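Local coordinates for protein 1,4-dihydroxy-2-naphthoyl-CoA hydrolase (Escherichia coli, PDB 4K49) that hydrolyses 1,4-dihydroxy-2-naphthoyl-CoA to 1,4-dihydroxy-2-naphthoate and CoA in menaquinone biosynthesis, and also accepts a wide range of other acyl-CoA thioesters, at residues Val60-Ile65 and Trp114-Phe119; Glu84-His89 and Ser128-Thr133. One frame throughout, in Å; residues are numbered along the deposited sequence.

Both contacts belong to the same hotdog fold, and their centres lie about 8 Å apart. Along the chain their segments alternate: first 60-65 (in helix 55-72), then 84-89 (in strand 80-89), 114-119 (in strand 111-119) and 128-133 (in strand 125-135). Interaction 1 sets the helix against the sheet; interaction 2 is a pairing within the sheet. They meet because strands 111-119 and 125-135 are neighbours, with I116 N 2.9 Å from S129 O. A62 also packs on S129, and E63 on I85. Both contacts reach the second subunit. Interaction 1 brings E63 to one bound coenzyme A analogue, while interaction 2 brings H89 to another, so the dimer builds both pockets.

Interaction 1. Residues Val60-Ile65 and Trp114-Phe119; sequences VLAESI and WQIEIF. With HFQ (2,4-dihydroxyphenacyl coenzyme A), chain F.
L61 and I118 meet through their branch ends, the two side chains crossing at a slant. L61 CD2 lies 3.8 Å from I118 CD1 and also touches CG1 and CG2 of that isoleucine. The CB of L61 points toward the strand, and with CG anti to the backbone N (chi1 -179°) CD2 comes against the end of I118. The next residue, A62, packs against I116, with A62 CB 4.0 Å from I116 CB. The small methyl lets the helix come close here, and the CA atoms of A62 and I116 are 5.7 Å apart. I116 spreads its branches over the alanine: CG2 lies by A62 CA, and CD1 reaches A62 O at 3.5 Å. I65 adds a looser touch, its CD1 4.3 Å from I116 CG2. This is the core of the hotdog fold, a long helix wrapped by a curved antiparallel sheet. The short segments run at 139° to each other. C102, A38 and L36, on further strands, also pack on I65. The other side of the helix serves the active site. E63, inferred to be the nucleophile or proton acceptor, points away from the strand, and its OE2 is 3.3 Å from CB of the bound 2,4-dihydroxyphenacyl coenzyme A. E63 OE1 is hydrogen-bonded to H89 of the second subunit. With an alanine at E63, that histidine would probably lose its carboxylate mate, and a gap would open beside the ligand's carbonyl. S64 OG bonds to V60 O (2.6 Å) from above the carbonyl plane, S64 N from the opposite face.

Interaction 2. Residues Glu84-His89 and Ser128-Thr133; sequences EINANH and SSRLTT. With HFQ (2,4-dihydroxyphenacyl coenzyme A), chain E.
R130 crosses N86 at a slant, and its guanidinium comes over the amide oxygen. R130 CB starts 3.4 Å from N86 OD1. The chain leaves CB extended, with CG anti to the backbone N (chi1 -172°), then bends at chi3 (64°). That bend brings NE near N86 ND2, at 3.8 Å. CZ follows: N86 OD1 sits over the guanidinium centre, 3.5 Å above its plane. At the tip, NH1 lies about equally near OD1 and ND2, and NH2 is a little farther from OD1. The two planes are turned 51° apart. N86 ND2 donates a hydrogen bond to the syn lone pair of E84 OE1 (2.9 Å), on the same strand. Below them the backbones pair antiparallel: E84-T132, N86-R130 and N88-S128 are hydrogen-bonded pairs. N86 O takes two donors from opposite faces of its plane, R130 N and S129 OG (2.8 Å). I85, A87, S129 and L131 line the other face, where helix 55-72 packs. E84 to N88 also pair with a strand of the second subunit, extending the sheet. H89 O accepts a bond from N8P of the bound 2,4-dihydroxyphenacyl coenzyme A (2.7 Å), whose C3P lies over one face of the H89 imidazole, toward its rim. The amide oxygen over the guanidinium probably attracts it electrostatically; the E84 carboxylate, its OE1 5.7 Å from R130 NH1 and not in contact, may add a weak, long-range pull.

Interaction 1. Residues Val60-Ile65 and Trp114-Phe119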
ATOM      1  N   VAL A  60      -0.889   0.544   3.230  1.00  1.48           N
ATOM      2  CA  VAL A  60      -2.173  -0.068   3.572  1.00  1.75           C
ATOM      3  C   VAL A  60      -2.680   0.524   4.889  1.00  3.88           C
ATOM      4  O   VAL A  60      -3.859   0.904   5.025  1.00  1.80           O
ATOM      5  CB  VAL A  60      -2.082  -1.598   3.688  1.00  2.45           C
ATOM      6  CG1 VAL A  60      -3.381  -2.150   4.250  1.00  1.04           C
ATOM      7  CG2 VAL A  60      -1.819  -2.227   2.314  1.00  1.92           C
ATOM      8  N   LEU A  61      -1.778   0.635   5.848  1.00  1.33           N
ATOM      9  CA  LEU A  61      -2.128   1.258   7.126  1.00  1.86           C
ATOM     10  C   LEU A  61      -2.595   2.700   6.930  1.00  3.47           C
ATOM     11  O   LEU A  61      -3.624   3.095   7.463  1.00  1.04           O
ATOM     12  CB  LEU A  61      -0.936   1.211   8.080  1.00  1.07           C
ATOM     13  CG  LEU A  61      -1.163   1.819   9.468  1.00  4.70           C
ATOM     14  CD1 LEU A  61      -2.314   1.147  10.235  1.00  1.93           C
ATOM     15  CD2 LEU A  61       0.126   1.747  10.243  1.00  1.38           C
ATOM     16  N   ALA A  62      -1.840   3.485   6.161  1.00  1.02           N
ATOM     17  CA  ALA A  62      -2.218   4.878   5.927  1.00  1.87           C
ATOM     18  C   ALA A  62      -3.576   4.991   5.236  1.00  4.15           C
ATOM     19  O   ALA A  62      -4.432   5.783   5.647  1.00  3.37           O
ATOM     20  CB  ALA A  62      -1.141   5.595   5.125  1.00  1.20           C
ATOM     21  N   GLU A  63      -3.790   4.217   4.180  1.00  3.32           N
ATOM     22  CA  GLU A  63      -5.060   4.335   3.483  1.00  4.05           C
ATOM     23  C   GLU A  63      -6.218   3.781   4.326  1.00  4.89           C
ATOM     24  O   GLU A  63      -7.329   4.292   4.248  1.00  3.55           O
ATOM     25  CB  GLU A  63      -5.021   3.701   2.089  1.00  3.66           C
ATOM     26  CG  GLU A  63      -6.308   3.995   1.301  1.00  6.08           C
ATOM     27  CD  GLU A  63      -6.122   4.012  -0.197  1.00  5.37           C
ATOM     28  OE1 GLU A  63      -4.972   4.045  -0.685  1.00  6.16           O
ATOM     29  OE2 GLU A  63      -7.146   3.993  -0.904  1.00  8.69           O
ATOM     30  N   SER A  64      -5.957   2.768   5.153  1.00  3.48           N
ATOM     31  CA  SER A  64      -6.994   2.234   6.045  1.00  1.84           C
ATOM     32  C   SER A  64      -7.459   3.274   7.065  1.00  3.82           C
ATOM     33  O   SER A  64      -8.665   3.467   7.269  1.00  5.86           O
ATOM     34  CB  SER A  64      -6.491   0.993   6.800  1.00  4.02           C
ATOM     35  OG  SER A  64      -6.149  -0.062   5.914  1.00  4.98           O
ATOM     36  N   ILE A  65      -6.507   3.939   7.717  1.00  1.77           N
ATOM     37  CA  ILE A  65      -6.863   4.920   8.739  1.00  4.72           C
ATOM     38  C   ILE A  65      -7.506   6.146   8.086  1.00  4.32           C
ATOM     39  O   ILE A  65      -8.596   6.568   8.486  1.00  2.64           O
ATOM     40  CB  ILE A  65      -5.645   5.362   9.569  1.00  2.64           C
ATOM     41  CG1 ILE A  65      -4.936   4.151  10.174  1.00  3.54           C
ATOM     42  CG2 ILE A  65      -6.074   6.316  10.699  1.00  1.60           C
ATOM     43  CD1 ILE A  65      -3.660   4.552  10.909  1.00  5.09           C
ATOM     44  N   TRP A 114      -6.020  13.740   4.035  1.00  2.49           N
ATOM     45  CA  TRP A 114      -5.627  13.259   5.351  1.00  5.13           C
ATOM     46  C   TRP A 114      -4.126  13.099   5.410  1.00  5.00           C
ATOM     47  O   TRP A 114      -3.508  12.669   4.430  1.00  3.22           O
ATOM     48  CB  TRP A 114      -6.281  11.901   5.631  1.00  2.51           C
ATOM     49  CG  TRP A 114      -7.753  11.997   5.777  1.00  4.56           C
ATOM     50  CD1 TRP A 114      -8.690  11.834   4.796  1.00  2.19           C
ATOM     51  CD2 TRP A 114      -8.471  12.293   6.979  1.00  2.76           C
ATOM     52  NE1 TRP A 114      -9.954  12.019   5.319  1.00  4.52           N
ATOM     53  CE2 TRP A 114      -9.842  12.300   6.657  1.00  4.02           C
ATOM     54  CE3 TRP A 114      -8.086  12.560   8.297  1.00  4.26           C
ATOM     55  CZ2 TRP A 114     -10.830  12.553   7.612  1.00  6.03           C
ATOM     56  CZ3 TRP A 114      -9.070  12.813   9.245  1.00  3.72           C
ATOM     57  CH2 TRP A 114     -10.423  12.810   8.898  1.00  2.74           C
ATOM     58  N   GLN A 115      -3.539  13.455   6.548  1.00  3.64           N
ATOM     59  CA  GLN A 115      -2.115  13.212   6.775  1.00  4.74           C
ATOM     60  C   GLN A 115      -2.005  12.029   7.717  1.00  4.23           C
ATOM     61  O   GLN A 115      -2.644  12.004   8.769  1.00  8.69           O
ATOM     62  CB  GLN A 115      -1.452  14.432   7.429  1.00  3.27           C
ATOM     63  CG  GLN A 115      -0.096  14.127   8.080  1.00 11.48           C
ATOM     64  CD  GLN A 115       0.383  15.235   9.005  1.00 24.96           C
ATOM     65  OE1 GLN A 115       0.381  15.091  10.239  1.00 22.87           O
ATOM     66  NE2 GLN A 115       0.809  16.345   8.416  1.00 19.15           N
ATOM     67  N   ILE A 116      -1.206  11.040   7.346  1.00  7.10           N
ATOM     68  CA  ILE A 116      -0.968   9.936   8.249  1.00  4.41           C
ATOM     69  C   ILE A 116       0.527   9.810   8.474  1.00  3.19           C
ATOM     70  O   ILE A 116       1.288   9.633   7.524  1.00  5.67           O
ATOM     71  CB  ILE A 116      -1.529   8.607   7.702  1.00  1.86           C
ATOM     72  CG1 ILE A 116      -3.017   8.752   7.367  1.00  5.66           C
ATOM     73  CG2 ILE A 116      -1.310   7.483   8.728  1.00  3.91           C
ATOM     74  CD1 ILE A 116      -3.289   9.132   5.900  1.00  5.86           C
ATOM     75  N   GLU A 117       0.954   9.916   9.730  1.00  3.59           N
ATOM     76  CA  GLU A 117       2.342   9.650  10.062  1.00  6.13           C
ATOM     77  C   GLU A 117       2.407   8.324  10.786  1.00  8.88           C
ATOM     78  O   GLU A 117       1.582   8.044  11.673  1.00  6.11           O
ATOM     79  CB  GLU A 117       2.919  10.762  10.941  1.00  7.25           C
ATOM     80  CG  GLU A 117       3.045  12.109  10.218  1.00  9.97           C
ATOM     81  CD  GLU A 117       3.615  13.190  11.116  1.00 20.38           C
ATOM     82  OE1 GLU A 117       3.242  13.229  12.313  1.00 19.50           O
ATOM     83  OE2 GLU A 117       4.436  13.996  10.624  1.00 23.43           O
ATOM     84  N   ILE A 118       3.389   7.513  10.410  1.00  1.49           N
ATOM     85  CA  ILE A 118       3.520   6.169  10.969  1.00  2.67           C
ATOM     86  C   ILE A 118       4.860   6.042  11.663  1.00  5.04           C
ATOM     87  O   ILE A 118       5.915   6.284  11.047  1.00  5.20           O
ATOM     88  CB  ILE A 118       3.395   5.099   9.876  1.00  4.58           C
ATOM     89  CG1 ILE A 118       2.000   5.164   9.224  1.00  5.64           C
ATOM     90  CG2 ILE A 118       3.707   3.704  10.444  1.00  5.16           C
ATOM     91  CD1 ILE A 118       1.864   4.259   8.001  1.00  4.84           C
ATOM     92  N   PHE A 119       4.807   5.663  12.946  1.00  5.88           N
ATOM     93  CA  PHE A 119       5.980   5.632  13.827  1.00  3.84           C
ATOM     94  C   PHE A 119       6.319   4.217  14.271  1.00  4.39           C
ATOM     95  O   PHE A 119       5.428   3.358  14.384  1.00  4.37           O
ATOM     96  CB  PHE A 119       5.715   6.466  15.093  1.00  3.44           C
ATOM     97  CG  PHE A 119       5.339   7.885  14.814  1.00  3.23           C
ATOM     98  CD1 PHE A 119       4.009   8.238  14.652  1.00  3.37           C
ATOM     99  CD2 PHE A 119       6.316   8.866  14.702  1.00  6.11           C
ATOM    100  CE1 PHE A 119       3.649   9.550  14.371  1.00  9.02           C
ATOM    101  CE2 PHE A 119       5.968  10.185  14.429  1.00 10.06           C
ATOM    102  CZ  PHE A 119       4.635  10.528  14.264  1.00  8.42           C
TER
HETATM  103  CB  HFQ F 201     -10.217   3.250  -0.044  1.00  7.18           C
HETATM  104  N1A HFQ F 201     -20.258   5.183  -7.744  1.00 28.17           N
HETATM  105  O1A HFQ F 201     -15.519   8.966 -15.209  1.00 15.47           O
HETATM  106  P1A HFQ F 201     -14.565   8.024 -14.454  1.00 19.09           P
HETATM  107  C1B HFQ F 201      -9.815   2.048   0.863  1.00  6.64           C
HETATM  108  O1B HFQ F 201      -8.958   1.214   0.425  1.00  3.16           O
HETATM  109  C1D HFQ F 201     -17.803   4.918 -12.007  1.00 18.09           C
HETATM  110  S1P HFQ F 201     -11.407   2.764  -1.285  1.00  6.04           S
HETATM  111  C2A HFQ F 201     -19.770   4.109  -8.386  1.00 25.58           C
HETATM  112  O2A HFQ F 201     -13.647   7.286 -15.442  1.00 25.58           O
HETATM  113  P2A HFQ F 201     -14.313   9.685 -12.270  1.00 18.96           P
HETATM  114  C2B HFQ F 201     -10.422   1.838   2.198  1.00  6.82           C
HETATM  115  O2B HFQ F 201     -11.948   1.172   6.001  1.00 13.54           O
HETATM  116  C2D HFQ F 201     -17.992   5.486 -13.282  1.00 25.35           C
HETATM  117  O2D HFQ F 201     -19.308   5.266 -13.806  1.00 18.81           O
HETATM  118  C2P HFQ F 201     -10.569   1.728  -2.458  1.00  3.70           C
HETATM  119  N3A HFQ F 201     -19.118   4.242  -9.555  1.00 25.86           N
HETATM  120  O3A HFQ F 201     -13.683   8.824 -13.450  1.00 16.53           O
HETATM  121  C3B HFQ F 201      -9.672   1.116   3.136  1.00  6.54           C
HETATM  122  O3B HFQ F 201     -12.468   3.047   1.647  1.00  9.91           O
HETATM  123  C3D HFQ F 201     -17.051   4.761 -14.082  1.00 14.06           C
HETATM  124  O3D HFQ F 201     -17.597   3.425 -14.242  1.00 21.52           O
HETATM  125  P3D HFQ F 201     -18.002   2.825 -15.721  1.00 24.22           P
HETATM  126  C3P HFQ F 201      -9.652   2.405  -3.428  1.00  4.07           C
HETATM  127  C4A HFQ F 201     -18.948   5.469 -10.103  1.00 20.45           C
HETATM  128  O4A HFQ F 201     -13.415  10.788 -11.952  1.00 20.74           O
HETATM  129  C4B HFQ F 201     -10.186   0.898   4.388  1.00  6.74           C
HETATM  130  C4D HFQ F 201     -15.896   4.638 -13.234  1.00 20.81           C
HETATM  131  O4D HFQ F 201     -16.391   4.822 -11.877  1.00 15.89           O
HETATM  132  N4P HFQ F 201     -10.193   3.448  -4.145  1.00  4.03           N
HETATM  133  C5A HFQ F 201     -19.438   6.602  -9.473  1.00 20.07           C
HETATM  134  O5A HFQ F 201     -15.674  10.277 -12.650  1.00 22.00           O
HETATM  135  C5B HFQ F 201     -11.448   1.395   4.725  1.00  5.19           C
HETATM  136  C5D HFQ F 201     -14.928   5.691 -13.566  1.00 12.73           C
HETATM  137  O5D HFQ F 201     -15.401   6.980 -13.639  1.00 19.85           O
HETATM  138  C5P HFQ F 201     -11.164   3.226  -5.152  1.00  9.35           C
HETATM  139  O5P HFQ F 201     -11.557   2.035  -5.434  1.00  4.36           O
HETATM  140  C6A HFQ F 201     -20.120   6.431  -8.242  1.00 21.28           C
HETATM  141  N6A HFQ F 201     -20.649   7.570  -7.533  1.00 20.29           N
HETATM  142  O6A HFQ F 201     -14.489   8.708 -11.069  1.00 11.54           O
HETATM  143  C6B HFQ F 201     -12.203   2.115   3.792  1.00  9.88           C
HETATM  144  C6P HFQ F 201     -11.749   4.378  -5.933  1.00  3.36           C
HETATM  145  N7A HFQ F 201     -19.103   7.675 -10.263  1.00 14.53           N
HETATM  146  O7A HFQ F 201     -19.541   3.212 -16.010  1.00 32.67           O
HETATM  147  C7B HFQ F 201     -11.696   2.331   2.540  1.00  8.93           C
HETATM  148  C7P HFQ F 201     -11.556   4.161  -7.441  1.00  7.13           C
HETATM  149  C8A HFQ F 201     -18.444   7.238 -11.350  1.00 20.00           C
HETATM  150  O8A HFQ F 201     -17.155   3.397 -16.750  1.00 21.04           O
HETATM  151  N8P HFQ F 201     -11.802   5.319  -8.281  1.00  3.04           N
HETATM  152  N9A HFQ F 201     -18.358   5.897 -11.250  1.00 23.63           N
HETATM  153  O9A HFQ F 201     -17.850   1.298 -15.688  1.00 17.63           O
HETATM  154  C9P HFQ F 201     -13.178   5.604  -8.696  1.00  8.86           C
HETATM  155  O9P HFQ F 201     -14.049   4.893  -8.340  1.00  8.78           O
HETATM  156  CAP HFQ F 201     -13.395   6.823  -9.577  1.00  9.33           C
HETATM  157  OAP HFQ F 201     -12.171   7.452  -9.825  1.00  8.52           O
HETATM  158  CBP HFQ F 201     -14.334   7.833  -8.911  1.00 10.72           C
HETATM  159  CCP HFQ F 201     -14.284   9.033  -9.751  1.00  9.71           C
HETATM  160  CDP HFQ F 201     -15.765   7.258  -8.898  1.00 10.93           C
HETATM  161  CEP HFQ F 201     -13.864   8.126  -7.544  1.00  9.11           C

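Interaction 2. Residues Glu84-His89 and Ser128-Thr133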
ATOM      1  N   GLU A  84      -6.308   9.290  -4.285  1.00  3.74           N
ATOM      2  CA  GLU A  84      -4.871   9.362  -4.543  1.00  2.75           C
ATOM      3  C   GLU A  84      -4.143   9.169  -3.238  1.00  3.02           C
ATOM      4  O   GLU A  84      -4.535   9.729  -2.215  1.00  3.24           O
ATOM      5  CB  GLU A  84      -4.496  10.724  -5.144  1.00  2.30           C
ATOM      6  CG  GLU A  84      -3.149  10.725  -5.885  1.00  3.09           C
ATOM      7  CD  GLU A  84      -1.951  11.028  -4.995  1.00  9.63           C
ATOM      8  OE1 GLU A  84      -2.147  11.406  -3.813  1.00  9.61           O
ATOM      9  OE2 GLU A  84      -0.795  10.896  -5.484  1.00  2.82           O
ATOM     10  N   ILE A  85      -3.090   8.366  -3.252  1.00  3.16           N
ATOM     11  CA  ILE A  85      -2.341   8.155  -2.029  1.00  4.81           C
ATOM     12  C   ILE A  85      -0.871   8.326  -2.330  1.00  4.56           C
ATOM     13  O   ILE A  85      -0.415   7.959  -3.407  1.00  6.70           O
ATOM     14  CB  ILE A  85      -2.620   6.743  -1.420  1.00  4.60           C
ATOM     15  CG1 ILE A  85      -1.775   6.510  -0.171  1.00 15.46           C
ATOM     16  CG2 ILE A  85      -2.307   5.651  -2.406  1.00  6.05           C
ATOM     17  CD1 ILE A  85      -2.522   6.734   1.088  1.00  7.00           C
ATOM     18  N   ASN A  86      -0.129   8.911  -1.395  1.00  4.02           N
ATOM     19  CA  ASN A  86       1.315   9.003  -1.558  1.00  3.20           C
ATOM     20  C   ASN A  86       1.996   8.888  -0.206  1.00  4.87           C
ATOM     21  O   ASN A  86       1.361   9.105   0.828  1.00  2.90           O
ATOM     22  CB  ASN A  86       1.704  10.305  -2.255  1.00  3.83           C
ATOM     23  CG  ASN A  86       1.161  11.534  -1.542  1.00  6.67           C
ATOM     24  OD1 ASN A  86       1.742  11.998  -0.561  1.00  6.07           O
ATOM     25  ND2 ASN A  86       0.054  12.078  -2.045  1.00  5.94           N
ATOM     26  N   ALA A  87       3.280   8.524  -0.217  1.00  4.10           N
ATOM     27  CA  ALA A  87       4.009   8.276   1.017  1.00  5.13           C
ATOM     28  C   ALA A  87       5.503   8.363   0.800  1.00  7.86           C
ATOM     29  O   ALA A  87       6.011   8.051  -0.286  1.00  4.39           O
ATOM     30  CB  ALA A  87       3.646   6.909   1.586  1.00  4.35           C
ATOM     31  N   ASN A  88       6.207   8.791   1.841  1.00  4.81           N
ATOM     32  CA  ASN A  88       7.651   8.744   1.837  1.00  2.49           C
ATOM     33  C   ASN A  88       8.073   7.730   2.886  1.00  5.81           C
ATOM     34  O   ASN A  88       7.608   7.788   4.036  1.00  4.34           O
ATOM     35  CB  ASN A  88       8.238  10.114   2.170  1.00  4.78           C
ATOM     36  CG  ASN A  88       9.714  10.187   1.882  1.00 14.18           C
ATOM     37  OD1 ASN A  88      10.528   9.576   2.588  1.00  8.73           O
ATOM     38  ND2 ASN A  88      10.078  10.919   0.826  1.00  4.86           N
ATOM     39  N   HIS A  89       8.931   6.797   2.493  1.00  2.98           N
ATOM     40  CA  HIS A  89       9.464   5.811   3.422  1.00  3.51           C
ATOM     41  C   HIS A  89      10.759   6.350   4.033  1.00  3.72           C
ATOM     42  O   HIS A  89      11.835   6.213   3.446  1.00  4.63           O
ATOM     43  CB  HIS A  89       9.701   4.468   2.702  1.00  4.65           C
ATOM     44  CG  HIS A  89       8.484   3.930   1.999  1.00  4.98           C
ATOM     45  ND1 HIS A  89       7.306   3.645   2.660  1.00  5.88           N
ATOM     46  CD2 HIS A  89       8.271   3.610   0.698  1.00  2.89           C
ATOM     47  CE1 HIS A  89       6.415   3.187   1.795  1.00  7.01           C
ATOM     48  NE2 HIS A  89       6.977   3.147   0.597  1.00  4.56           N
ATOM     49  N   SER A 128       5.672   8.886   6.149  1.00  3.80           N
ATOM     50  CA  SER A 128       4.816  10.066   6.105  1.00  7.49           C
ATOM     51  C   SER A 128       3.969   9.959   4.844  1.00  4.54           C
ATOM     52  O   SER A 128       4.508   9.849   3.736  1.00  3.01           O
ATOM     53  CB  SER A 128       5.667  11.326   6.061  1.00  4.66           C
ATOM     54  OG  SER A 128       4.864  12.495   5.970  1.00  6.69           O
ATOM     55  N   SER A 129       2.648   9.981   5.017  1.00  5.42           N
ATOM     56  CA  SER A 129       1.713   9.719   3.921  1.00  3.05           C
ATOM     57  C   SER A 129       0.612  10.763   3.845  1.00  3.74           C
ATOM     58  O   SER A 129       0.190  11.322   4.864  1.00  3.60           O
ATOM     59  CB  SER A 129       1.077   8.336   4.101  1.00  3.72           C
ATOM     60  OG  SER A 129       0.129   8.077   3.082  1.00  9.25           O
ATOM     61  N   ARG A 130       0.123  11.002   2.633  1.00  5.20           N
ATOM     62  CA  ARG A 130      -1.004  11.902   2.416  1.00  3.64           C
ATOM     63  C   ARG A 130      -2.024  11.189   1.536  1.00  4.42           C
ATOM     64  O   ARG A 130      -1.656  10.554   0.544  1.00  3.05           O
ATOM     65  CB  ARG A 130      -0.502  13.191   1.752  1.00  5.10           C
ATOM     66  CG  ARG A 130      -1.512  14.304   1.623  1.00 12.91           C
ATOM     67  CD  ARG A 130      -0.796  15.577   1.132  1.00  8.29           C
ATOM     68  NE  ARG A 130      -0.242  15.416  -0.211  1.00  6.45           N
ATOM     69  CZ  ARG A 130       1.051  15.463  -0.521  1.00  6.38           C
ATOM     70  NH1 ARG A 130       1.429  15.309  -1.777  1.00  7.16           N
ATOM     71  NH2 ARG A 130       1.964  15.651   0.418  1.00  7.58           N
ATOM     72  N   LEU A 131      -3.296  11.271   1.909  1.00  2.75           N
ATOM     73  CA  LEU A 131      -4.351  10.555   1.200  1.00  4.09           C
ATOM     74  C   LEU A 131      -5.424  11.531   0.810  1.00  7.38           C
ATOM     75  O   LEU A 131      -5.857  12.344   1.629  1.00  4.62           O
ATOM     76  CB  LEU A 131      -4.969   9.454   2.085  1.00  4.75           C
ATOM     77  CG  LEU A 131      -6.329   8.887   1.633  1.00  4.23           C
ATOM     78  CD1 LEU A 131      -6.229   8.041   0.361  1.00  5.85           C
ATOM     79  CD2 LEU A 131      -7.042   8.110   2.758  1.00  5.34           C
ATOM     80  N   THR A 132      -5.838  11.457  -0.449  1.00  3.30           N
ATOM     81  CA  THR A 132      -6.945  12.268  -0.937  1.00  3.19           C
ATOM     82  C   THR A 132      -8.112  11.322  -1.168  1.00  5.08           C
ATOM     83  O   THR A 132      -7.975  10.298  -1.861  1.00  5.36           O
ATOM     84  CB  THR A 132      -6.591  12.970  -2.262  1.00  4.82           C
ATOM     85  OG1 THR A 132      -5.424  13.793  -2.082  1.00  3.59           O
ATOM     86  CG2 THR A 132      -7.750  13.847  -2.727  1.00  4.14           C
ATOM     87  N   THR A 133      -9.260  11.644  -0.583  1.00  2.83           N
ATOM     88  CA  THR A 133     -10.453  10.827  -0.789  1.00  4.03           C
ATOM     89  C   THR A 133     -11.470  11.544  -1.670  1.00  4.02           C
ATOM     90  O   THR A 133     -11.409  12.764  -1.852  1.00  5.02           O
ATOM     91  CB  THR A 133     -11.145  10.487   0.544  1.00  2.89           C
ATOM     92  OG1 THR A 133     -11.595  11.700   1.158  1.00  4.73           O
ATOM     93  CG2 THR A 133     -10.194   9.746   1.489  1.00  5.83           C
TER
HETATM   94  CB  HFQ E 201      10.510  -1.462  -0.539  1.00  8.15           C
HETATM   95  N1A HFQ E 201      22.993  -1.260   3.275  1.00 44.75           N
HETATM   96  O1A HFQ E 201      21.876   7.943   6.095  1.00 21.48           O
HETATM   97  P1A HFQ E 201      20.532   7.282   5.675  1.00 25.10           P
HETATM   98  C1B HFQ E 201       9.626  -2.747  -0.493  1.00 11.86           C
HETATM   99  O1B HFQ E 201       8.589  -2.767   0.246  1.00  7.74           O
HETATM  100  C1D HFQ E 201      20.865   2.139   6.220  1.00 37.25           C
HETATM  101  S1P HFQ E 201      11.700  -1.319   0.795  1.00  8.18           S
HETATM  102  C2A HFQ E 201      21.973  -1.400   4.137  1.00 45.65           C
HETATM  103  O2A HFQ E 201      19.348   8.071   6.254  1.00 20.50           O
HETATM  104  P2A HFQ E 201      19.635   8.271   3.304  1.00 15.65           P
HETATM  105  C2B HFQ E 201       9.952  -3.971  -1.258  1.00  6.72           C
HETATM  106  O2B HFQ E 201      10.621  -7.476  -3.402  1.00 11.79           O
HETATM  107  C2D HFQ E 201      21.647   2.822   7.164  1.00 39.02           C
HETATM  108  O2D HFQ E 201      22.350   1.936   8.036  1.00 48.50           O
HETATM  109  C2P HFQ E 201      10.825  -0.910   2.286  1.00  5.30           C
HETATM  110  N3A HFQ E 201      21.529  -0.354   4.858  1.00 43.55           N
HETATM  111  O3A HFQ E 201      20.452   7.200   4.138  1.00 17.53           O
HETATM  112  C3B HFQ E 201       8.890  -4.815  -1.576  1.00  4.37           C
HETATM  113  O3B HFQ E 201      12.316  -3.476  -1.372  1.00  9.60           O
HETATM  114  C3D HFQ E 201      20.780   3.705   7.883  1.00 33.48           C
HETATM  115  O3D HFQ E 201      20.513   3.209   9.216  1.00 55.26           O
HETATM  116  P3D HFQ E 201      20.737   4.197  10.513  1.00 65.94           P
HETATM  117  C3P HFQ E 201      10.287   0.481   2.365  1.00  4.73           C
HETATM  118  C4A HFQ E 201      22.106   0.862   4.722  1.00 40.43           C
HETATM  119  O4A HFQ E 201      20.173   9.601   3.592  1.00 11.87           O
HETATM  120  C4B HFQ E 201       9.114  -5.969  -2.273  1.00  7.61           C
HETATM  121  C4D HFQ E 201      19.568   3.816   7.119  1.00 35.84           C
HETATM  122  O4D HFQ E 201      19.777   3.006   5.927  1.00 36.88           O
HETATM  123  N4P HFQ E 201      11.264   1.445   2.303  1.00  6.19           N
HETATM  124  C5A HFQ E 201      23.166   1.048   3.838  1.00 36.26           C
HETATM  125  O5A HFQ E 201      19.824   7.913   1.813  1.00 11.85           O
HETATM  126  C5B HFQ E 201      10.413  -6.304  -2.683  1.00  6.69           C
HETATM  127  C5D HFQ E 201      19.394   5.221   6.728  1.00 22.91           C
HETATM  128  O5D HFQ E 201      20.523   5.802   6.202  1.00 21.54           O
HETATM  129  C5P HFQ E 201      12.141   1.619   3.404  1.00  9.50           C
HETATM  130  O5P HFQ E 201      12.011   0.907   4.465  1.00  5.59           O
HETATM  131  C6A HFQ E 201      23.612  -0.072   3.095  1.00 32.32           C
HETATM  132  N6A HFQ E 201      24.704   0.044   2.161  1.00 37.60           N
HETATM  133  O6A HFQ E 201      18.111   8.160   3.639  1.00 15.56           O
HETATM  134  C6B HFQ E 201      11.483  -5.458  -2.370  1.00 10.88           C
HETATM  135  C6P HFQ E 201      13.220   2.672   3.365  1.00  5.58           C
HETATM  136  N7A HFQ E 201      23.532   2.372   3.922  1.00 39.87           N
HETATM  137  O7A HFQ E 201      21.979   5.195  10.228  1.00 59.26           O
HETATM  138  C7B HFQ E 201      11.254  -4.305  -1.658  1.00  8.41           C
HETATM  139  C7P HFQ E 201      13.296   3.522   4.645  1.00  6.20           C
HETATM  140  C8A HFQ E 201      22.739   2.988   4.821  1.00 43.78           C
HETATM  141  O8A HFQ E 201      19.525   4.964  10.751  1.00 51.13           O
HETATM  142  N8P HFQ E 201      13.963   4.810   4.461  1.00  5.32           N
HETATM  143  N9A HFQ E 201      21.869   2.074   5.302  1.00 45.91           N
HETATM  144  O9A HFQ E 201      21.041   3.346  11.753  1.00 67.77           O
HETATM  145  C9P HFQ E 201      15.434   4.863   4.553  1.00 13.11           C
HETATM  146  O9P HFQ E 201      16.032   3.873   4.794  1.00 13.37           O
HETATM  147  CAP HFQ E 201      16.113   6.206   4.321  1.00  8.53           C
HETATM  148  OAP HFQ E 201      15.154   7.210   4.417  1.00 10.79           O
HETATM  149  CBP HFQ E 201      16.710   6.295   2.901  1.00 15.60           C
HETATM  150  CCP HFQ E 201      17.238   7.658   2.678  1.00  9.18           C
HETATM  151  CDP HFQ E 201      17.821   5.252   2.692  1.00 10.86           C
HETATM  152  CEP HFQ E 201      15.637   6.014   1.929  1.00 18.22           C
HETATM  153  O   HOH W   1      -3.132  12.570  -1.662  1.00  3.91           O